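Local coordinates for phenazine biosynthesis protein, PhzF family (Bacillus anthracis, PDB 3EDN) that is probably an isomerase-like enzyme of the PhzF family, with a fold related to that of diaminopimelate epimerase, at residues M178-E183 / R214-A219. Sequence-based numbering, arbitrary orientation.
Sequences MKPNNE and RHFSSA
F216, on strand 211-216, reaches across to P180 and M178 of segment 178-183. Its CB lies beside P180 CB and N182 ND2. P180 lies over one face of the ring, displaced toward the rim, with its CB nearest CG and CD1, its CD toward CE1, and P180 CG 3.6 Å from F216 CD1. P180 CB forms a CH-pi contact 3.9 Å from the F216 ring centroid, 20° off the normal. With CG anti to the carbonyl carbon (chi1 -60°), the ring tip is carried to selenomethionine M178, whose CB is 3.8 Å from F216 CZ. M178 SE stands at the ring edge near CE2, a Met-aromatic contact 5.0 Å from the F216 centroid. This joins the loop between helices 172-177 and 185-188 to a strand of one lobe of the diaminopimelate epimerase-like fold. F216 CZ also lies over one guanidinium face of R214, offset toward the rim of the group; R214 NE is salt-bridged to E225 and NH1 hydrogen-bonded to C175 O. A water bound to M178 O makes a weak bond to R214 NH2. N182 ND2 donates an almost straight hydrogen bond (178°) to S217 O, 3.0 Å away and in the N182 amide plane; ND2 also bonds I224 O. A219 CB abuts N182 O at 3.2 Å.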
# COMPACT_ATOMS: atom_id res chain seq x y z
N MSE A 178 22.65 20.88 -29.78
CA MSE A 178 23.04 19.81 -28.88
C MSE A 178 22.43 18.46 -29.21
O MSE A 178 21.28 18.37 -29.63
CB MSE A 178 22.70 20.15 -27.46
CG MSE A 178 23.53 21.25 -26.96
SE MSE A 178 22.76 21.87 -25.30
CE MSE A 178 24.28 22.76 -24.81
N LYS A 179 23.24 17.43 -28.98
CA LYS A 179 22.85 16.04 -29.16
C LYS A 179 23.53 15.23 -28.07
O LYS A 179 24.74 15.01 -28.14
CB LYS A 179 23.29 15.54 -30.53
CG LYS A 179 22.59 16.23 -31.70
CD LYS A 179 22.91 15.54 -33.01
CE LYS A 179 22.16 16.18 -34.16
NZ LYS A 179 22.39 15.43 -35.43
N PRO A 180 22.79 14.82 -27.04
CA PRO A 180 23.40 14.11 -25.92
C PRO A 180 23.86 12.70 -26.27
O PRO A 180 23.11 11.92 -26.89
CB PRO A 180 22.25 14.04 -24.90
CG PRO A 180 21.03 14.07 -25.72
CD PRO A 180 21.34 15.03 -26.83
N ASN A 181 25.09 12.40 -25.88
CA ASN A 181 25.61 11.04 -25.89
C ASN A 181 25.68 10.54 -24.44
O ASN A 181 26.76 10.40 -23.87
CB ASN A 181 27.00 11.03 -26.54
CG ASN A 181 27.48 9.63 -26.87
OD1 ASN A 181 26.83 8.64 -26.54
ND2 ASN A 181 28.63 9.56 -27.53
N ASN A 182 24.52 10.30 -23.84
CA ASN A 182 24.44 10.07 -22.39
C ASN A 182 25.33 8.94 -21.89
O ASN A 182 25.87 9.00 -20.79
CB ASN A 182 22.99 9.84 -21.95
CG ASN A 182 22.01 10.76 -22.65
OD1 ASN A 182 21.84 10.70 -23.87
ND2 ASN A 182 21.34 11.62 -21.88
N GLU A 183 25.50 7.91 -22.72
CA GLU A 183 26.29 6.74 -22.32
C GLU A 183 27.74 7.07 -21.99
O GLU A 183 28.38 6.35 -21.22
CB GLU A 183 26.23 5.67 -23.42
CG GLU A 183 24.83 5.16 -23.68
CD GLU A 183 24.78 4.05 -24.72
OE1 GLU A 183 25.56 4.12 -25.70
OE2 GLU A 183 23.97 3.12 -24.55
N ARG A 214 18.63 23.12 -20.79
CA ARG A 214 18.20 21.86 -21.39
C ARG A 214 18.67 20.78 -20.43
O ARG A 214 19.69 20.94 -19.76
CB ARG A 214 18.87 21.61 -22.75
CG ARG A 214 18.07 21.99 -23.98
CD ARG A 214 18.67 21.39 -25.25
NE ARG A 214 17.92 20.26 -25.82
CZ ARG A 214 18.08 19.87 -27.08
NH1 ARG A 214 18.94 20.54 -27.85
NH2 ARG A 214 17.39 18.85 -27.59
N HIS A 215 17.93 19.67 -20.34
CA HIS A 215 18.28 18.65 -19.36
C HIS A 215 18.55 17.30 -20.00
O HIS A 215 17.64 16.67 -20.56
CB HIS A 215 17.16 18.51 -18.31
CG HIS A 215 17.57 17.73 -17.11
ND1 HIS A 215 18.29 18.29 -16.08
CD2 HIS A 215 17.41 16.42 -16.79
CE1 HIS A 215 18.52 17.37 -15.15
NE2 HIS A 215 18.00 16.23 -15.56
N PHE A 216 19.80 16.85 -19.89
CA PHE A 216 20.18 15.55 -20.41
C PHE A 216 20.39 14.53 -19.29
O PHE A 216 21.18 14.75 -18.38
CB PHE A 216 21.44 15.68 -21.28
CG PHE A 216 21.26 16.61 -22.46
CD1 PHE A 216 20.11 16.56 -23.22
CD2 PHE A 216 22.25 17.52 -22.79
CE1 PHE A 216 19.96 17.42 -24.32
CE2 PHE A 216 22.13 18.37 -23.89
CZ PHE A 216 20.98 18.34 -24.65
N SER A 217 19.68 13.41 -19.38
CA SER A 217 19.61 12.44 -18.30
C SER A 217 20.96 11.77 -18.08
O SER A 217 21.82 11.76 -18.97
CB SER A 217 18.57 11.37 -18.61
OG SER A 217 17.33 11.95 -18.96
N SER A 218 21.15 11.21 -16.89
CA SER A 218 22.41 10.52 -16.62
C SER A 218 22.48 9.28 -17.49
O SER A 218 21.48 8.86 -18.10
CB SER A 218 22.50 10.15 -15.14
OG SER A 218 21.79 8.96 -14.89
N ALA A 219 23.66 8.68 -17.56
CA ALA A 219 23.83 7.44 -18.30
C ALA A 219 22.97 6.33 -17.71
O ALA A 219 22.58 5.40 -18.41
CB ALA A 219 25.29 7.04 -18.30
O HOH W 1 19.04 16.62 -29.60